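PDB 3FI9: malate dehydrogenase from Porphyromonas gingivalis, which probably interconverts malate and oxaloacetate with NAD as the hydride carrier. Local coordinates for residues S4-E9 and M31-N36; P268-I273 and A302-Y307. All blocks are in the same frame, centred on the assembly; numbering follows the deposited sequence.

In the fold
Close to the N terminus, residues 4-9 run into strand 10-14, the first strand of the Rossmann-type nucleotide-binding half. Helix 19-30 follows, and contact 1 closes this short loop by laying residues 31-36, the link from that helix to strand 37-40, beside the segment that leads into strand 10-14. The chain then completes the nucleotide-binding sheet and enters the C-terminal alpha/beta domain before contact 2 opens. There the turn 268-273, between strands 261-267 and 273-277, meets helix 297-319. The two loops follow in series, neither nesting nor crossing. The centres of contacts 1 and 2 are about 37 Å apart, on opposite sides of the chain's centre.

Contact 1: residues S4-E9 and M31-N36; sequences SYLTEE and MRLTPN
Residues 5-7 run parallel to 32-34, Y5 beside R32 and T7 beside T34, with L6 N bonded to R32 O (2.9 Å) and T7 N to L33 O (2.9 Å). Y5 lies between two residues of the other segment. Over one ring face P35 CD sits 4.0 Å from the centroid, a CH-pi contact suited to proline's compact, rigid ring; over the opposite face R32 supplies CB and, bent back at chi3 (72°), its guanidinium. This cation-pi contact is off-centre, the planes 40° apart; arginine suits the place because its flat cation can lie over the ring while NH1 reaches E60 O, which Y5 OH also bonds, and NE reaches L3 O. Just after helix 19-30, R32 leaves helical geometry with the positive phi of a Schellman motif, on the helix-to-strand link of a Rossmann beta-alpha-beta unit. T34 uses its hydroxyl twice: OG1 donates to E9 O (2.7 Å) from above the carbonyl plane and accepts from N36 N in an ST turn; T7 OG1 makes a second ST turn with E9 N. N36 ND2 donates to E8 O (2.8 Å, 160° at the hydrogen), and a water joins ND2 to E8 OE1, whose carboxylate lies against P35 CG.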
loop_
_atom_site.group_PDB
_atom_site.type_symbol
_atom_site.label_atom_id
_atom_site.label_comp_id
_atom_site.label_asym_id
_atom_site.label_seq_id
_atom_site.Cartn_x
_atom_site.Cartn_y
_atom_site.Cartn_z
ATOM N N SER A 4 -11.806 13.197 -8.724
ATOM C CA SER A 4 -10.839 14.250 -8.964
ATOM C C SER A 4 -9.928 14.378 -7.732
ATOM O O SER A 4 -10.304 13.981 -6.631
ATOM C CB SER A 4 -11.571 15.573 -9.241
ATOM O OG SER A 4 -12.410 15.422 -10.378
ATOM N N TYR A 5 -8.739 14.938 -7.909
ATOM C CA TYR A 5 -7.840 15.156 -6.766
ATOM C C TYR A 5 -8.514 16.066 -5.773
ATOM O O TYR A 5 -9.247 17.001 -6.159
ATOM C CB TYR A 5 -6.535 15.793 -7.249
ATOM C CG TYR A 5 -5.567 14.803 -7.846
ATOM C CD1 TYR A 5 -4.704 14.068 -7.012
ATOM C CD2 TYR A 5 -5.508 14.586 -9.217
ATOM C CE1 TYR A 5 -3.810 13.145 -7.534
ATOM C CE2 TYR A 5 -4.607 13.651 -9.769
ATOM C CZ TYR A 5 -3.760 12.930 -8.915
ATOM O OH TYR A 5 -2.863 12.002 -9.406
ATOM N N LEU A 6 -8.249 15.839 -4.492
ATOM C CA LEU A 6 -8.947 16.617 -3.443
ATOM C C LEU A 6 -8.471 18.066 -3.418
ATOM O O LEU A 6 -9.232 18.979 -3.112
ATOM C CB LEU A 6 -8.683 15.978 -2.076
ATOM C CG LEU A 6 -9.361 16.488 -0.806
ATOM C CD1 LEU A 6 -10.879 16.473 -0.941
ATOM C CD2 LEU A 6 -8.878 15.534 0.367
ATOM N N THR A 7 -7.204 18.282 -3.695
ATOM C CA THR A 7 -6.694 19.619 -3.708
ATOM C C THR A 7 -5.510 19.663 -4.668
ATOM O O THR A 7 -5.035 18.608 -5.093
ATOM C CB THR A 7 -6.292 20.069 -2.261
ATOM O OG1 THR A 7 -5.821 21.409 -2.289
ATOM C CG2 THR A 7 -5.165 19.193 -1.682
ATOM N N GLU A 8 -5.043 20.857 -5.028
ATOM C CA GLU A 8 -3.770 20.981 -5.748
ATOM C C GLU A 8 -2.606 21.336 -4.805
ATOM O O GLU A 8 -1.441 21.386 -5.206
ATOM C CB GLU A 8 -3.882 22.064 -6.856
ATOM C CG GLU A 8 -5.005 21.831 -7.853
ATOM C CD GLU A 8 -4.771 20.612 -8.717
ATOM O OE1 GLU A 8 -3.743 20.585 -9.405
ATOM O OE2 GLU A 8 -5.631 19.707 -8.730
ATOM N N GLU A 9 -2.903 21.613 -3.540
ATOM C CA GLU A 9 -1.831 22.007 -2.618
ATOM C C GLU A 9 -0.832 20.865 -2.351
ATOM O O GLU A 9 -1.189 19.706 -2.446
ATOM C CB GLU A 9 -2.428 22.619 -1.338
ATOM C CG GLU A 9 -3.278 23.845 -1.752
ATOM C CD GLU A 9 -3.634 24.799 -0.650
ATOM O OE1 GLU A 9 -3.298 26.008 -0.779
ATOM O OE2 GLU A 9 -4.287 24.375 0.313
ATOM N N MET A 31 -5.353 7.602 -3.010
ATOM C CA MET A 31 -6.479 8.387 -2.498
ATOM C C MET A 31 -6.694 9.685 -3.317
ATOM O O MET A 31 -7.616 10.422 -3.055
ATOM C CB MET A 31 -6.269 8.752 -1.019
ATOM C CG MET A 31 -6.542 7.592 -0.025
ATOM S SD MET A 31 -6.342 8.188 1.729
ATOM C CE MET A 31 -6.630 6.616 2.565
ATOM N N ARG A 32 -5.779 9.963 -4.241
ATOM C CA ARG A 32 -5.811 11.175 -5.052
ATOM C C ARG A 32 -6.006 12.410 -4.193
ATOM O O ARG A 32 -6.906 13.220 -4.440
ATOM C CB ARG A 32 -6.879 11.057 -6.178
ATOM C CG ARG A 32 -6.475 9.940 -7.168
ATOM C CD ARG A 32 -7.595 9.646 -8.220
ATOM N NE ARG A 32 -7.712 10.725 -9.210
ATOM C CZ ARG A 32 -6.852 10.928 -10.198
ATOM N NH1 ARG A 32 -5.792 10.148 -10.315
ATOM N NH2 ARG A 32 -7.053 11.900 -11.082
ATOM N N LEU A 33 -5.138 12.558 -3.185
ATOM C CA LEU A 33 -5.243 13.706 -2.284
ATOM C C LEU A 33 -4.788 14.957 -3.028
ATOM O O LEU A 33 -5.498 15.974 -3.022
ATOM C CB LEU A 33 -4.406 13.501 -1.025
ATOM C CG LEU A 33 -4.761 12.208 -0.266
ATOM C CD1 LEU A 33 -3.866 12.043 1.019
ATOM C CD2 LEU A 33 -6.256 12.214 0.080
ATOM N N THR A 34 -3.623 14.868 -3.656
ATOM C CA THR A 34 -3.072 15.971 -4.482
ATOM C C THR A 34 -2.131 15.381 -5.538
ATOM O O THR A 34 -1.364 14.434 -5.257
ATOM C CB THR A 34 -2.260 16.961 -3.599
ATOM O OG1 THR A 34 -1.562 17.925 -4.400
ATOM C CG2 THR A 34 -1.248 16.228 -2.785
ATOM N N PRO A 35 -2.064 16.013 -6.711
ATOM C CA PRO A 35 -1.050 15.599 -7.672
ATOM C C PRO A 35 0.359 16.004 -7.220
ATOM O O PRO A 35 1.367 15.393 -7.630
ATOM C CB PRO A 35 -1.446 16.344 -8.966
ATOM C CG PRO A 35 -2.475 17.419 -8.534
ATOM C CD PRO A 35 -2.885 17.184 -7.134
ATOM N N ASN A 36 0.435 17.005 -6.342
ATOM C CA ASN A 36 1.731 17.526 -5.931
ATOM C C ASN A 36 2.177 16.832 -4.654
ATOM O O ASN A 36 2.065 17.350 -3.542
ATOM C CB ASN A 36 1.641 19.044 -5.827
ATOM C CG ASN A 36 1.300 19.651 -7.194
ATOM O OD1 ASN A 36 2.037 19.428 -8.155
ATOM N ND2 ASN A 36 0.148 20.324 -7.307
HETATM O O HOH W 1 -9.830 12.479 -4.252
HETATM O O HOH W 2 -0.920 21.372 -9.582
#

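Contact 2: residues P268-I273 and A302-Y307; sequences PGFEHI and ALKESY
The hydroxyl of Y307 donates to E271 O (2.7 Å), meeting a lone pair of that oxygen in the carbonyl plane. A tyrosine suits this place because its flat ring reaches from helix to turn and still ends in a donor. With CG anti to the backbone N (chi1 170°), the ring extends from the helix across the turn. F270 CA lies over one face, 3.9 Å from the ring centroid in a CH-pi contact, and G269 O is above the same face. I273 meets the ring at its edge, CG2 lying 3.7 Å from Y307 CE1.

K304 makes the second polar link. Its chain bends at chi2 (51°) and places NZ 2.7 Å from G269 O, tilted from the carbonyl plane. The long aliphatic stem lets a helix residue reach the turn, and E271 OE1 is near enough to NZ that its charge may favour the ammonium group. G269 has a positive phi, where a CB would collide with the carbonyl oxygen of P268, so a residue without one fits.

The turn joins strand 261-267 to strand 273-277 in the C-terminal alpha/beta domain of the LDH/MDH superfamily, with H272 and I273 both facing V265 in a G1 beta bulge. The G269 N to E271 OE2 bond braces it from within.

F270 packs between turn and helix. Its ring stands almost perpendicular to that of Y307 (87°), the edge of F270 turned toward the face of Y307 with an offset, and CD1 touches Y307 CB at 3.5 Å. Beyond, CE1 packs against L303 CG (3.9 Å), and V265, M275 and I291 also touch this buried phenyl. L303 continues the apolar layer onto F189 and M277, its side chain about 11 Å from that of H182, the predicted proton acceptor.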
loop_
_atom_site.group_PDB
_atom_site.type_symbol
_atom_site.label_atom_id
_atom_site.label_comp_id
_atom_site.label_asym_id
_atom_site.label_seq_id
_atom_site.Cartn_x
_atom_site.Cartn_y
_atom_site.Cartn_z
ATOM N N PRO A 268 -8.515 22.297 32.863
ATOM C CA PRO A 268 -8.270 21.929 34.262
ATOM C C PRO A 268 -8.172 20.417 34.417
ATOM O O PRO A 268 -8.988 19.703 33.850
ATOM C CB PRO A 268 -9.531 22.464 34.972
ATOM C CG PRO A 268 -9.948 23.656 34.117
ATOM C CD PRO A 268 -9.664 23.215 32.701
ATOM N N GLY A 269 -7.186 19.928 35.162
ATOM C CA GLY A 269 -7.008 18.481 35.394
ATOM C C GLY A 269 -6.145 17.784 34.355
ATOM O O GLY A 269 -5.558 16.730 34.611
ATOM N N PHE A 270 -6.044 18.389 33.178
ATOM C CA PHE A 270 -5.230 17.827 32.083
ATOM C C PHE A 270 -4.462 18.974 31.378
ATOM O O PHE A 270 -4.772 19.350 30.271
ATOM C CB PHE A 270 -6.183 17.131 31.109
ATOM C CG PHE A 270 -6.904 15.963 31.727
ATOM C CD1 PHE A 270 -6.281 14.729 31.817
ATOM C CD2 PHE A 270 -8.194 16.109 32.254
ATOM C CE1 PHE A 270 -6.946 13.640 32.393
ATOM C CE2 PHE A 270 -8.879 15.000 32.843
ATOM C CZ PHE A 270 -8.246 13.785 32.905
ATOM N N GLU A 271 -3.489 19.568 32.064
ATOM C CA GLU A 271 -2.921 20.815 31.570
ATOM C C GLU A 271 -1.747 20.575 30.643
ATOM O O GLU A 271 -0.946 19.676 30.901
ATOM C CB GLU A 271 -2.468 21.649 32.780
ATOM C CG GLU A 271 -3.626 21.973 33.743
ATOM C CD GLU A 271 -3.880 20.917 34.819
ATOM O OE1 GLU A 271 -3.265 19.800 34.810
ATOM O OE2 GLU A 271 -4.742 21.216 35.691
ATOM N N HIS A 272 -1.618 21.390 29.584
ATOM C CA HIS A 272 -0.322 21.488 28.846
ATOM C C HIS A 272 0.231 20.169 28.370
ATOM O O HIS A 272 1.328 19.749 28.772
ATOM C CB HIS A 272 0.736 22.165 29.727
ATOM C CG HIS A 272 0.352 23.541 30.147
ATOM N ND1 HIS A 272 0.144 23.889 31.468
ATOM C CD2 HIS A 272 0.065 24.641 29.414
ATOM C CE1 HIS A 272 -0.235 25.154 31.534
ATOM N NE2 HIS A 272 -0.290 25.636 30.305
ATOM N N ILE A 273 -0.525 19.490 27.504
ATOM C CA ILE A 273 -0.131 18.135 27.137
ATOM C C ILE A 273 -0.627 17.780 25.762
ATOM O O ILE A 273 -1.505 18.475 25.213
ATOM C CB ILE A 273 -0.710 17.112 28.189
ATOM C CG1 ILE A 273 0.057 15.802 28.156
ATOM C CG2 ILE A 273 -2.236 16.920 27.990
ATOM C CD1 ILE A 273 1.473 15.939 28.787
ATOM N N ALA A 302 -8.849 6.740 35.075
ATOM C CA ALA A 302 -7.820 5.993 34.383
ATOM C C ALA A 302 -7.086 6.932 33.418
ATOM O O ALA A 302 -5.860 6.869 33.287
ATOM C CB ALA A 302 -8.459 4.794 33.607
ATOM N N LEU A 303 -7.853 7.796 32.757
ATOM C CA LEU A 303 -7.316 8.830 31.854
ATOM C C LEU A 303 -6.369 9.794 32.608
ATOM O O LEU A 303 -5.311 10.172 32.099
ATOM C CB LEU A 303 -8.453 9.607 31.187
ATOM C CG LEU A 303 -8.051 10.638 30.115
ATOM C CD1 LEU A 303 -7.291 9.959 28.981
ATOM C CD2 LEU A 303 -9.236 11.403 29.534
ATOM N N LYS A 304 -6.745 10.159 33.824
ATOM C CA LYS A 304 -5.893 11.009 34.673
ATOM C C LYS A 304 -4.573 10.299 34.998
ATOM O O LYS A 304 -3.508 10.911 34.961
ATOM C CB LYS A 304 -6.659 11.386 35.955
ATOM C CG LYS A 304 -5.884 12.240 36.956
ATOM C CD LYS A 304 -5.257 13.474 36.276
ATOM C CE LYS A 304 -4.706 14.459 37.331
ATOM N NZ LYS A 304 -4.155 15.717 36.736
ATOM N N GLU A 305 -4.639 8.997 35.295
ATOM C CA GLU A 305 -3.446 8.182 35.490
ATOM C C GLU A 305 -2.495 8.242 34.278
ATOM O O GLU A 305 -1.286 8.427 34.423
ATOM C CB GLU A 305 -3.870 6.715 35.639
ATOM C CG GLU A 305 -4.334 6.303 36.986
ATOM C CD GLU A 305 -3.180 5.764 37.821
ATOM O OE1 GLU A 305 -2.556 6.573 38.546
ATOM O OE2 GLU A 305 -2.910 4.532 37.772
ATOM N N SER A 306 -3.044 7.999 33.089
ATOM C CA SER A 306 -2.291 8.120 31.844
ATOM C C SER A 306 -1.728 9.568 31.703
ATOM O O SER A 306 -0.515 9.781 31.404
ATOM C CB SER A 306 -3.220 7.740 30.672
ATOM O OG SER A 306 -2.578 7.858 29.428
ATOM N N TYR A 307 -2.579 10.548 31.974
ATOM C CA TYR A 307 -2.154 11.958 31.944
ATOM C C TYR A 307 -0.893 12.138 32.830
ATOM O O TYR A 307 0.086 12.736 32.396
ATOM C CB TYR A 307 -3.264 12.949 32.349
ATOM C CG TYR A 307 -2.689 14.347 32.531
ATOM C CD1 TYR A 307 -2.530 15.214 31.447
ATOM C CD2 TYR A 307 -2.192 14.748 33.779
ATOM C CE1 TYR A 307 -1.921 16.486 31.622
ATOM C CE2 TYR A 307 -1.578 15.985 33.959
ATOM C CZ TYR A 307 -1.463 16.848 32.883
ATOM O OH TYR A 307 -0.844 18.062 33.097
#